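Local coordinates for protein cytochrome c (Shewanella violacea, PDB 6A3L) that binds heme c covalently and, as a member of the cytochrome c' family, probably serves in electron transfer, at residues S88-A99 with L108-S118. Residues are numbered along the deposited sequence; the frame is centred on the assembly and turned at random.
Sequences SLQDNAAALLLA and LKQSFMKVAKS. With HEC (heme c), chain C.
Val115 packs into a hole formed by Leu89, Asn92, Ala93 and Leu96, and Leu96 returns the fit, its side chain set among Leu108, Ser111, Phe112 and Val115. These reciprocal knobs-into-holes join helices 79-99 and 105-126, neighbours in the four-helix bundle of a cytochrome c'; the axes of the two segments run nearly antiparallel (162°) and approach to 8.6 Å. Val115, at chi1 177°, turns CG2 to the side of its own backbone N and presses it on the other helix, 3.2 Å from Asn92 O, while CG1 faces Leu89 CD1 and the heme atom CBB. Leu96 crosses Val115 at about a right angle and lays CD1 over the opposing backbone, 3.6 Å from Phe112 N. Toward the heme, Leu89 puts CD1 against Ser118 CB and brings CD2 to 3.5 Å from the heme methyl CMC. At the far end Leu108 straddles Ala99, with CD1 3.9 Å from Ala99 CB and CD2 a tight 3.1 Å from Ala99 O. On the polar flank, Asn92 crosses the extended chain of Lys114 at about a right angle, with CG of the lysine beside ND2 and CE beside OD1; Asn92 ND2 gives a weak, bent hydrogen bond to Lys114 O (3.0 Å, 120°). Cutting Asn92 back to an alanine removes the amide, which would probably leave Lys114 O without this donor and the lysine methylenes without their flat partner. Phe24 and Met27 of helix 6-31 cover Val115 and Leu96 respectively. Interlocked apolar side chains thus join the helices and carry on to the heme edge, while the weak Asn92 bond adds a polar contact at the flank.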
loop_
_atom_site.group_PDB
_atom_site.type_symbol
_atom_site.label_atom_id
_atom_site.label_comp_id
_atom_site.label_asym_id
_atom_site.label_seq_id
_atom_site.Cartn_x
_atom_site.Cartn_y
_atom_site.Cartn_z
ATOM N N SER A 88 -15.023 -2.544 -8.828
ATOM C CA SER A 88 -15.475 -3.858 -8.381
ATOM C C SER A 88 -14.424 -4.549 -7.524
ATOM O O SER A 88 -14.761 -5.214 -6.535
ATOM C CB SER A 88 -15.828 -4.737 -9.584
ATOM O OG SER A 88 -17.156 -4.523 -9.991
ATOM N N LEU A 89 -13.148 -4.441 -7.911
ATOM C CA LEU A 89 -12.100 -5.013 -7.074
ATOM C C LEU A 89 -12.185 -4.447 -5.667
ATOM O O LEU A 89 -12.019 -5.176 -4.685
ATOM C CB LEU A 89 -10.719 -4.742 -7.673
ATOM C CG LEU A 89 -9.502 -5.212 -6.860
ATOM C CD1 LEU A 89 -9.380 -6.746 -6.789
ATOM C CD2 LEU A 89 -8.253 -4.612 -7.414
ATOM N N GLN A 90 -12.438 -3.142 -5.554
ATOM C CA GLN A 90 -12.566 -2.518 -4.243
ATOM C C GLN A 90 -13.765 -3.066 -3.492
ATOM O O GLN A 90 -13.647 -3.486 -2.335
ATOM C CB GLN A 90 -12.652 -1.003 -4.406
ATOM C CG GLN A 90 -11.395 -0.401 -5.012
ATOM C CD GLN A 90 -11.613 0.992 -5.575
ATOM O OE1 GLN A 90 -12.707 1.551 -5.488
ATOM N NE2 GLN A 90 -10.558 1.570 -6.137
ATOM N N ASP A 91 -14.924 -3.114 -4.151
ATOM C CA ASP A 91 -16.115 -3.641 -3.488
ATOM C C ASP A 91 -15.906 -5.087 -3.052
ATOM O O ASP A 91 -16.244 -5.454 -1.919
ATOM C CB ASP A 91 -17.343 -3.515 -4.403
ATOM C CG ASP A 91 -17.800 -2.061 -4.582
ATOM O OD1 ASP A 91 -17.202 -1.158 -3.952
ATOM O OD2 ASP A 91 -18.779 -1.824 -5.321
ATOM N N ASN A 92 -15.334 -5.919 -3.932
ATOM C CA ASN A 92 -15.044 -7.303 -3.564
ATOM C C ASN A 92 -14.009 -7.390 -2.441
ATOM O O ASN A 92 -14.093 -8.280 -1.589
ATOM C CB ASN A 92 -14.552 -8.080 -4.777
ATOM C CG ASN A 92 -15.617 -8.226 -5.830
ATOM O OD1 ASN A 92 -16.758 -7.814 -5.633
ATOM N ND2 ASN A 92 -15.256 -8.831 -6.950
ATOM N N ALA A 93 -12.979 -6.526 -2.463
ATOM C CA ALA A 93 -12.032 -6.508 -1.348
ATOM C C ALA A 93 -12.714 -6.080 -0.056
ATOM O O ALA A 93 -12.483 -6.676 1.003
ATOM C CB ALA A 93 -10.855 -5.573 -1.651
ATOM N N ALA A 94 -13.588 -5.071 -0.129
ATOM C CA ALA A 94 -14.300 -4.630 1.068
ATOM C C ALA A 94 -15.194 -5.734 1.604
ATOM O O ALA A 94 -15.362 -5.873 2.823
ATOM C CB ALA A 94 -15.124 -3.376 0.772
ATOM N N ALA A 95 -15.801 -6.512 0.706
ATOM C CA ALA A 95 -16.608 -7.644 1.140
ATOM C C ALA A 95 -15.750 -8.698 1.826
ATOM O O ALA A 95 -16.159 -9.274 2.842
ATOM C CB ALA A 95 -17.351 -8.245 -0.064
ATOM N N LEU A 96 -14.561 -8.974 1.277
ATOM C CA LEU A 96 -13.658 -9.953 1.889
ATOM C C LEU A 96 -13.278 -9.553 3.309
ATOM O O LEU A 96 -13.171 -10.411 4.203
ATOM C CB LEU A 96 -12.385 -10.106 1.043
ATOM C CG LEU A 96 -11.363 -11.151 1.525
ATOM C CD1 LEU A 96 -12.056 -12.508 1.658
ATOM C CD2 LEU A 96 -10.199 -11.272 0.553
ATOM N N LEU A 97 -13.024 -8.257 3.519
ATOM C CA LEU A 97 -12.662 -7.757 4.841
ATOM C C LEU A 97 -13.795 -7.958 5.834
ATOM O O LEU A 97 -13.555 -8.216 7.023
ATOM C CB LEU A 97 -12.289 -6.275 4.746
ATOM C CG LEU A 97 -11.944 -5.553 6.060
ATOM C CD1 LEU A 97 -10.918 -6.313 6.869
ATOM C CD2 LEU A 97 -11.458 -4.151 5.760
ATOM N N LEU A 98 -15.037 -7.809 5.369
ATOM C CA LEU A 98 -16.184 -8.022 6.245
ATOM C C LEU A 98 -16.325 -9.499 6.591
ATOM O O LEU A 98 -16.602 -9.854 7.740
ATOM C CB LEU A 98 -17.459 -7.503 5.575
ATOM C CG LEU A 98 -18.512 -6.867 6.500
ATOM C CD1 LEU A 98 -19.710 -6.360 5.696
ATOM C CD2 LEU A 98 -18.967 -7.768 7.653
ATOM N N ALA A 99 -16.109 -10.368 5.604
ATOM C CA ALA A 99 -16.164 -11.803 5.839
ATOM C C ALA A 99 -15.116 -12.235 6.856
ATOM O O ALA A 99 -15.387 -13.087 7.711
ATOM C CB ALA A 99 -15.957 -12.539 4.520
ATOM N N LEU A 108 -15.624 -17.419 3.812
ATOM C CA LEU A 108 -14.304 -16.864 3.539
ATOM C C LEU A 108 -13.792 -17.302 2.179
ATOM O O LEU A 108 -13.313 -16.481 1.391
ATOM C CB LEU A 108 -13.313 -17.206 4.650
ATOM C CG LEU A 108 -13.276 -16.112 5.719
ATOM C CD1 LEU A 108 -12.797 -14.845 5.061
ATOM C CD2 LEU A 108 -14.624 -15.831 6.399
ATOM N N LYS A 109 -13.912 -18.587 1.876
ATOM C CA LYS A 109 -13.410 -19.083 0.605
ATOM C C LYS A 109 -14.109 -18.414 -0.572
ATOM O O LYS A 109 -13.449 -17.964 -1.515
ATOM C CB LYS A 109 -13.576 -20.605 0.543
ATOM C CG LYS A 109 -12.753 -21.328 1.602
ATOM C CD LYS A 109 -12.806 -22.842 1.472
ATOM C CE LYS A 109 -11.811 -23.493 2.438
ATOM N NZ LYS A 109 -11.976 -24.968 2.553
ATOM N N GLN A 110 -15.441 -18.318 -0.534
ATOM C CA GLN A 110 -16.135 -17.774 -1.701
ATOM C C GLN A 110 -15.899 -16.269 -1.838
ATOM O O GLN A 110 -15.686 -15.771 -2.948
ATOM C CB GLN A 110 -17.623 -18.145 -1.661
ATOM C CG GLN A 110 -18.576 -17.145 -1.037
ATOM C CD GLN A 110 -20.011 -17.654 -1.032
ATOM O OE1 GLN A 110 -20.258 -18.861 -1.144
ATOM N NE2 GLN A 110 -20.965 -16.737 -0.911
ATOM N N SER A 111 -15.910 -15.525 -0.730
ATOM C CA SER A 111 -15.649 -14.099 -0.846
ATOM C C SER A 111 -14.213 -13.834 -1.297
ATOM O O SER A 111 -13.953 -12.865 -2.026
ATOM C CB SER A 111 -15.948 -13.411 0.478
ATOM O OG SER A 111 -15.989 -12.007 0.295
ATOM N N PHE A 112 -13.282 -14.704 -0.902
ATOM C CA PHE A 112 -11.924 -14.657 -1.426
ATOM C C PHE A 112 -11.901 -14.840 -2.934
ATOM O O PHE A 112 -11.167 -14.141 -3.645
ATOM C CB PHE A 112 -11.091 -15.747 -0.760
ATOM C CG PHE A 112 -9.708 -15.897 -1.326
ATOM C CD1 PHE A 112 -8.638 -15.213 -0.768
ATOM C CD2 PHE A 112 -9.466 -16.746 -2.400
ATOM C CE1 PHE A 112 -7.360 -15.361 -1.280
ATOM C CE2 PHE A 112 -8.186 -16.898 -2.916
ATOM C CZ PHE A 112 -7.134 -16.210 -2.344
ATOM N N MET A 113 -12.693 -15.790 -3.440
ATOM C CA MET A 113 -12.678 -16.144 -4.857
ATOM C C MET A 113 -13.294 -15.053 -5.716
ATOM O O MET A 113 -12.881 -14.848 -6.865
ATOM C CB MET A 113 -13.449 -17.451 -5.066
ATOM C CG MET A 113 -12.744 -18.702 -4.575
ATOM S SD MET A 113 -11.278 -19.152 -5.523
ATOM C CE MET A 113 -10.200 -19.725 -4.205
ATOM N N LYS A 114 -14.311 -14.376 -5.197
ATOM C CA LYS A 114 -14.862 -13.237 -5.916
ATOM C C LYS A 114 -13.797 -12.158 -6.124
ATOM O O LYS A 114 -13.843 -11.432 -7.124
ATOM C CB LYS A 114 -16.074 -12.687 -5.156
ATOM C CG LYS A 114 -16.853 -11.597 -5.876
ATOM C CD LYS A 114 -18.246 -11.436 -5.281
ATOM C CE LYS A 114 -19.052 -10.357 -5.997
ATOM N NZ LYS A 114 -20.457 -10.266 -5.481
ATOM N N VAL A 115 -12.848 -12.017 -5.186
ATOM C CA VAL A 115 -11.725 -11.112 -5.411
ATOM C C VAL A 115 -10.767 -11.708 -6.430
ATOM O O VAL A 115 -10.298 -11.024 -7.349
ATOM C CB VAL A 115 -10.992 -10.784 -4.092
ATOM C CG1 VAL A 115 -9.790 -9.897 -4.379
ATOM C CG2 VAL A 115 -11.917 -10.131 -3.087
ATOM N N ALA A 116 -10.424 -12.985 -6.258
ATOM C CA ALA A 116 -9.503 -13.619 -7.195
ATOM C C ALA A 116 -10.037 -13.495 -8.614
ATOM O O ALA A 116 -9.268 -13.319 -9.569
ATOM C CB ALA A 116 -9.274 -15.086 -6.817
ATOM N N LYS A 117 -11.361 -13.578 -8.765
ATOM C CA LYS A 117 -11.974 -13.432 -10.078
ATOM C C LYS A 117 -11.732 -12.030 -10.632
ATOM O O LYS A 117 -11.489 -11.876 -11.831
ATOM C CB LYS A 117 -13.480 -13.754 -9.966
ATOM C CG LYS A 117 -14.297 -13.662 -11.250
ATOM C CD LYS A 117 -15.621 -14.461 -11.139
ATOM C CE LYS A 117 -16.878 -13.607 -11.419
ATOM N NZ LYS A 117 -17.151 -13.367 -12.877
ATOM N N SER A 118 -11.699 -11.010 -9.769
ATOM C CA SER A 118 -11.353 -9.658 -10.224
ATOM C C SER A 118 -9.934 -9.598 -10.757
ATOM O O SER A 118 -9.687 -9.050 -11.839
ATOM C CB SER A 118 -11.520 -8.645 -9.093
ATOM O OG SER A 118 -12.804 -8.047 -9.111
HETATM FE FE HEC C . -3.301 -6.577 -11.337
HETATM C CHA HEC C . -0.213 -5.773 -12.712
HETATM C CHB HEC C . -1.753 -8.478 -8.965
HETATM C CHC HEC C . -6.270 -6.836 -9.526
HETATM C CHD HEC C . -4.822 -4.554 -13.586
HETATM N NA HEC C . -1.355 -7.014 -10.925
HETATM C C1A HEC C . -0.239 -6.615 -11.632
HETATM C C2A HEC C . 0.893 -7.264 -11.038
HETATM C C3A HEC C . 0.480 -8.002 -10.003
HETATM C C4A HEC C . -0.950 -7.861 -9.904
HETATM C CMA HEC C . 1.367 -8.873 -9.077
HETATM C CAA HEC C . 2.342 -7.089 -11.508
HETATM C CBA HEC C . 2.822 -5.778 -10.860
HETATM C CGA HEC C . 4.314 -5.701 -11.044
HETATM O O1A HEC C . 5.010 -6.281 -10.180
HETATM O O2A HEC C . 4.801 -5.097 -12.036
HETATM N NB HEC C . -3.914 -7.450 -9.513
HETATM C C1B HEC C . -3.103 -8.283 -8.766
HETATM C C2B HEC C . -3.917 -8.913 -7.748
HETATM C C3B HEC C . -5.187 -8.485 -7.895
HETATM C C4B HEC C . -5.199 -7.543 -9.007
HETATM C CMB HEC C . -3.343 -9.921 -6.723
HETATM C CAB HEC C . -6.420 -8.863 -7.029
HETATM C CBB HEC C . -6.300 -9.045 -5.702
HETATM N NC HEC C . -5.168 -5.809 -11.505
HETATM C C1C HEC C . -6.263 -6.087 -10.700
HETATM C C2C HEC C . -7.422 -5.447 -11.298
HETATM C C3C HEC C . -7.043 -4.838 -12.437
HETATM C C4C HEC C . -5.608 -5.041 -12.569
HETATM C CMC HEC C . -8.845 -5.546 -10.707
HETATM C CAC HEC C . -7.910 -4.017 -13.435
HETATM C CBC HEC C . -8.936 -3.260 -13.023
HETATM N ND HEC C . -2.618 -5.384 -12.851
HETATM C C1D HEC C . -3.452 -4.642 -13.671
HETATM C C2D HEC C . -2.634 -3.976 -14.649
HETATM C C3D HEC C . -1.354 -4.308 -14.420
HETATM C C4D HEC C . -1.322 -5.206 -13.286
HETATM C CMD HEC C . -3.184 -3.049 -15.760
HETATM C CAD HEC C . -0.118 -3.815 -15.211
HETATM C CBD HEC C . 0.664 -2.747 -14.432
HETATM C CGD HEC C . 1.867 -2.310 -15.238
HETATM O O1D HEC C . 2.798 -3.125 -15.437
HETATM O O2D HEC C . 1.903 -1.147 -15.697
#